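Local coordinates for cortical-lytic enzyme (Bacillus cereus, PDB 4S3J), which acts as an N-acetylglucosaminidase that degrades partially broken-down spore cortex peptidoglycan during germination, at residues 26-29 against 33-36; 45-50 against 418-423. All coordinates share one frame; numbering follows the deposited sequence.

Interactions 1 and 2 lie about 13 Å apart between centres, on the same side of the chain's centre, and both involve the first LysM domain. Interaction 1 is internal to it: the end of helix 25-31 meets the loop that leads on toward strand 45-49. That strand, the partner of 3-7 in a two-stranded antiparallel sheet, then enters interaction 2, where 45-50 meets, more than 360 residues later, helix 415-424 of the TIM barrel, which follows barrel strand 404-408. The two contacts touch where E27 OE2 packs on N49 CB at 3.5 Å. Interaction 1 thus lies within the LysM domain, whereas interaction 2 joins that domain to the barrel, which carries the probable proton donor E220.

Interaction 1: 26-29 against 33-36; sequences DEIV and GLNP
V29, in the last turn of helix 25-31, meets L34 through both backbone and side chain. The backbone part includes a hydrogen bond from L34 N to V29 O at 3.0 Å. It is nearly straight, with an N-H...O angle of 162°, and the donor lies in the carbonyl plane. G33, with a positive phi of 57°, makes the reversal that brings L34 N back to the helix.

The side chains add van der Waals contacts. V29 spreads its two methyls over the returning loop. CG1, anti to the backbone N (chi1 167°), lies 3.4 Å from L34 O and 4.1 Å from L34 CB, while CG2 reaches P36 CB, also at 4.1 Å, with the valine and proline side chains crossing at about a right angle. L34 points its side chain back at the helix, and its CD1 lies 4.0 Å from V29 CA and 4.3 Å from I28 CG2. Beyond the two segments, I28 and L34 both touch V14 of helix 14-21, so the leucine closes the end of one helix while packing on the other.

The 6-to-1 backbone bond, the positive phi at the C-prime residue and the apolar contact between L34, just after it, and V29 are the marks of a Schellman motif, here ending the second helix of a LysM domain.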
loop_
_atom_site.group_PDB
_atom_site.type_symbol
_atom_site.label_atom_id
_atom_site.label_comp_id
_atom_site.label_asym_id
_atom_site.label_seq_id
_atom_site.Cartn_x
_atom_site.Cartn_y
_atom_site.Cartn_z
ATOM N N ASP A 26 -5.056 14.065 24.256
ATOM C CA ASP A 26 -4.814 12.633 24.321
ATOM C C ASP A 26 -5.307 11.949 23.043
ATOM O O ASP A 26 -4.659 11.050 22.537
ATOM C CB ASP A 26 -5.514 12.030 25.544
ATOM C CG ASP A 26 -4.756 12.269 26.846
ATOM O OD1 ASP A 26 -3.597 12.737 26.812
ATOM O OD2 ASP A 26 -5.331 11.976 27.914
ATOM N N GLU A 27 -6.443 12.401 22.522
ATOM C CA GLU A 27 -7.008 11.826 21.302
ATOM C C GLU A 27 -6.120 12.066 20.083
ATOM O O GLU A 27 -5.882 11.164 19.283
ATOM C CB GLU A 27 -8.388 12.420 21.069
ATOM C CG GLU A 27 -9.229 11.714 20.042
ATOM C CD GLU A 27 -10.700 12.030 20.223
ATOM O OE1 GLU A 27 -11.231 11.761 21.321
ATOM O OE2 GLU A 27 -11.320 12.556 19.276
ATOM N N ILE A 28 -5.609 13.289 19.953
ATOM C CA ILE A 28 -4.700 13.614 18.856
ATOM C C ILE A 28 -3.412 12.783 18.936
ATOM O O ILE A 28 -2.922 12.259 17.928
ATOM C CB ILE A 28 -4.368 15.103 18.857
ATOM C CG1 ILE A 28 -5.648 15.911 18.586
ATOM C CG2 ILE A 28 -3.286 15.433 17.808
ATOM C CD1 ILE A 28 -5.473 17.421 18.637
ATOM N N VAL A 29 -2.869 12.647 20.141
ATOM C CA VAL A 29 -1.660 11.865 20.330
ATOM C C VAL A 29 -1.925 10.396 19.942
ATOM O O VAL A 29 -1.141 9.801 19.212
ATOM C CB VAL A 29 -1.155 11.952 21.798
ATOM C CG1 VAL A 29 -0.097 10.909 22.070
ATOM C CG2 VAL A 29 -0.611 13.352 22.100
ATOM N N GLY A 33 -0.301 8.392 16.643
ATOM C CA GLY A 33 0.860 7.652 17.116
ATOM C C GLY A 33 1.994 8.569 17.516
ATOM O O GLY A 33 3.162 8.298 17.242
ATOM N N LEU A 34 1.656 9.681 18.156
ATOM C CA LEU A 34 2.671 10.618 18.548
ATOM C C LEU A 34 3.341 10.231 19.851
ATOM O O LEU A 34 2.749 9.577 20.704
ATOM C CB LEU A 34 2.077 12.016 18.728
ATOM C CG LEU A 34 1.300 12.570 17.536
ATOM C CD1 LEU A 34 0.697 13.935 17.895
ATOM C CD2 LEU A 34 2.198 12.711 16.338
ATOM N N ASN A 35 4.566 10.716 20.012
ATOM C CA ASN A 35 5.187 10.786 21.328
ATOM C C ASN A 35 4.729 12.096 21.927
ATOM O O ASN A 35 5.025 13.140 21.372
ATOM C CB ASN A 35 6.705 10.727 21.214
ATOM C CG ASN A 35 7.410 10.858 22.557
ATOM O OD1 ASN A 35 6.872 11.399 23.529
ATOM N ND2 ASN A 35 8.629 10.353 22.615
ATOM N N PRO A 36 3.981 12.050 23.048
ATOM C CA PRO A 36 3.328 13.266 23.532
ATOM C C PRO A 36 4.300 14.350 23.940
ATOM O O PRO A 36 3.909 15.520 24.045
ATOM C CB PRO A 36 2.518 12.769 24.752
ATOM C CG PRO A 36 3.174 11.515 25.178
ATOM C CD PRO A 36 3.685 10.888 23.908
#

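Interaction 2: 45-50 against 418-423; sequences ALIVNT and WRLLVE
A chi1 of 54° places CG1 of I47 between its own backbone N and carbonyl carbon, and with chi2 extended the chain carries CD1 out to R419. The second branch, CG2, turns to L420 instead, and the strand residue thus meets two consecutive residues of helix 415-424. On the helix, R419 points its CB at the strand and sets CG anti to the backbone N (chi1 176°), which puts both methylenes against the isoleucine; the bend at chi2 then turns the rest of the chain toward E423.

I47 CD1 rests on these methylenes, 3.6 Å from R419 CG and 3.8 Å from R419 CB. The other branch is less close: I47 CG2 lies 4.1 Å from L420 CD2, the two side chains running past each other in opposite directions. I3 and I5 of the neighbouring strand 3-7 extend the apolar surface, touching R419 and L420 respectively, and L420 also packs on F394 of helix 387-400.

One turn along the helix, R419 grips E423 side-on, with two nitrogens on a single oxygen. NE gives the shorter, straighter bond, 3.0 Å to E423 OE2 at 161°; NH2 is 3.3 Å from the same oxygen. Both approach from one face of the carboxylate, yet OE2 lies nearly in the guanidinium plane, an arrangement that restricts rotation of the guanidinium.

No hydrogen bond joins the two segments, although R419 NH1 also makes a long, weak ion pair with D31 of the LysM domain. The contact is van der Waals packing between the LysM strand and the barrel helix, and the arginine serves it with its methylenes while the intrahelical salt bridge would partly offset its charge beside this largely apolar interface.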
loop_
_atom_site.group_PDB
_atom_site.type_symbol
_atom_site.label_atom_id
_atom_site.label_comp_id
_atom_site.label_asym_id
_atom_site.label_seq_id
_atom_site.Cartn_x
_atom_site.Cartn_y
_atom_site.Cartn_z
ATOM N N ALA A 45 0.965 16.057 8.561
ATOM C CA ALA A 45 -0.460 15.799 8.401
ATOM C C ALA A 45 -0.994 14.954 9.538
ATOM O O ALA A 45 -0.534 13.819 9.741
ATOM C CB ALA A 45 -0.716 15.070 7.077
ATOM N N LEU A 46 -1.984 15.491 10.249
ATOM C CA LEU A 46 -2.587 14.816 11.382
ATOM C C LEU A 46 -4.032 14.481 11.046
ATOM O O LEU A 46 -4.662 15.160 10.207
ATOM C CB LEU A 46 -2.577 15.678 12.647
ATOM C CG LEU A 46 -1.196 16.116 13.141
ATOM C CD1 LEU A 46 -1.366 17.081 14.302
ATOM C CD2 LEU A 46 -0.313 14.948 13.511
ATOM N N ILE A 47 -4.571 13.459 11.707
ATOM C CA ILE A 47 -6.011 13.287 11.699
ATOM C C ILE A 47 -6.557 13.825 13.040
ATOM O O ILE A 47 -5.964 13.613 14.133
ATOM C CB ILE A 47 -6.399 11.815 11.411
ATOM C CG1 ILE A 47 -5.726 10.828 12.357
ATOM C CG2 ILE A 47 -6.016 11.479 9.969
ATOM C CD1 ILE A 47 -6.243 9.389 12.173
ATOM N N VAL A 48 -7.650 14.591 12.933
ATOM C CA VAL A 48 -8.275 15.296 14.063
ATOM C C VAL A 48 -9.793 15.186 14.000
ATOM O O VAL A 48 -10.374 15.242 12.923
ATOM C CB VAL A 48 -7.896 16.797 14.070
ATOM C CG1 VAL A 48 -8.619 17.568 15.197
ATOM C CG2 VAL A 48 -6.389 16.974 14.194
ATOM N N ASN A 49 -10.421 15.032 15.159
ATOM C CA ASN A 49 -11.888 15.128 15.287
ATOM C C ASN A 49 -12.341 16.558 15.247
ATOM O O ASN A 49 -12.065 17.318 16.180
ATOM C CB ASN A 49 -12.329 14.484 16.594
ATOM C CG ASN A 49 -13.822 14.287 16.669
ATOM O OD1 ASN A 49 -14.585 15.134 16.236
ATOM N ND2 ASN A 49 -14.246 13.160 17.226
ATOM N N THR A 50 -13.040 16.935 14.174
ATOM C CA THR A 50 -13.562 18.299 14.003
ATOM C C THR A 50 -15.082 18.302 14.022
ATOM O O THR A 50 -15.700 19.199 13.444
ATOM C CB THR A 50 -13.057 18.917 12.690
ATOM O OG1 THR A 50 -13.411 18.057 11.594
ATOM C CG2 THR A 50 -11.526 19.044 12.724
ATOM N N TRP A 418 -4.055 3.381 8.553
ATOM C CA TRP A 418 -4.986 2.330 8.926
ATOM C C TRP A 418 -6.316 2.916 9.405
ATOM O O TRP A 418 -7.379 2.425 9.035
ATOM C CB TRP A 418 -4.328 1.426 9.973
ATOM C CG TRP A 418 -3.048 0.858 9.415
ATOM C CD1 TRP A 418 -1.778 1.199 9.753
ATOM C CD2 TRP A 418 -2.936 -0.109 8.362
ATOM N NE1 TRP A 418 -0.869 0.481 8.993
ATOM C CE2 TRP A 418 -1.560 -0.318 8.124
ATOM C CE3 TRP A 418 -3.863 -0.824 7.606
ATOM C CZ2 TRP A 418 -1.102 -1.219 7.164
ATOM C CZ3 TRP A 418 -3.400 -1.709 6.655
ATOM C CH2 TRP A 418 -2.041 -1.901 6.451
ATOM N N ARG A 419 -6.258 4.014 10.149
ATOM C CA ARG A 419 -7.482 4.685 10.566
ATOM C C ARG A 419 -8.235 5.236 9.354
ATOM O O ARG A 419 -9.451 5.122 9.281
ATOM C CB ARG A 419 -7.185 5.798 11.567
ATOM C CG ARG A 419 -8.442 6.582 11.952
ATOM C CD ARG A 419 -9.447 5.701 12.692
ATOM N NE ARG A 419 -10.664 6.426 13.057
ATOM C CZ ARG A 419 -10.814 7.130 14.177
ATOM N NH1 ARG A 419 -9.809 7.248 15.041
ATOM N NH2 ARG A 419 -11.965 7.750 14.417
ATOM N N LEU A 420 -7.532 5.849 8.410
ATOM C CA LEU A 420 -8.202 6.394 7.239
ATOM C C LEU A 420 -8.792 5.287 6.367
ATOM O O LEU A 420 -9.816 5.479 5.727
ATOM C CB LEU A 420 -7.249 7.272 6.434
ATOM C CG LEU A 420 -6.935 8.626 7.077
ATOM C CD1 LEU A 420 -5.799 9.274 6.314
ATOM C CD2 LEU A 420 -8.158 9.510 7.125
ATOM N N LEU A 421 -8.145 4.120 6.337
ATOM C CA LEU A 421 -8.671 3.009 5.560
ATOM C C LEU A 421 -10.085 2.659 6.036
ATOM O O LEU A 421 -10.998 2.492 5.206
ATOM C CB LEU A 421 -7.748 1.786 5.675
ATOM C CG LEU A 421 -8.139 0.584 4.805
ATOM C CD1 LEU A 421 -7.942 0.862 3.301
ATOM C CD2 LEU A 421 -7.356 -0.628 5.238
ATOM N N VAL A 422 -10.259 2.524 7.351
ATOM C CA VAL A 422 -11.576 2.168 7.912
ATOM C C VAL A 422 -12.571 3.332 7.888
ATOM O O VAL A 422 -13.793 3.102 7.865
ATOM C CB VAL A 422 -11.482 1.641 9.370
ATOM C CG1 VAL A 422 -10.647 0.399 9.424
ATOM C CG2 VAL A 422 -10.929 2.662 10.303
ATOM N N GLU A 423 -12.085 4.572 7.871
ATOM C CA GLU A 423 -12.983 5.715 7.743
ATOM C C GLU A 423 -13.550 5.795 6.331
ATOM O O GLU A 423 -14.716 6.140 6.128
ATOM C CB GLU A 423 -12.253 7.016 8.068
ATOM C CG GLU A 423 -11.934 7.193 9.541
ATOM C CD GLU A 423 -13.171 7.397 10.411
ATOM O OE1 GLU A 423 -14.120 8.099 9.984
ATOM O OE2 GLU A 423 -13.192 6.844 11.524
#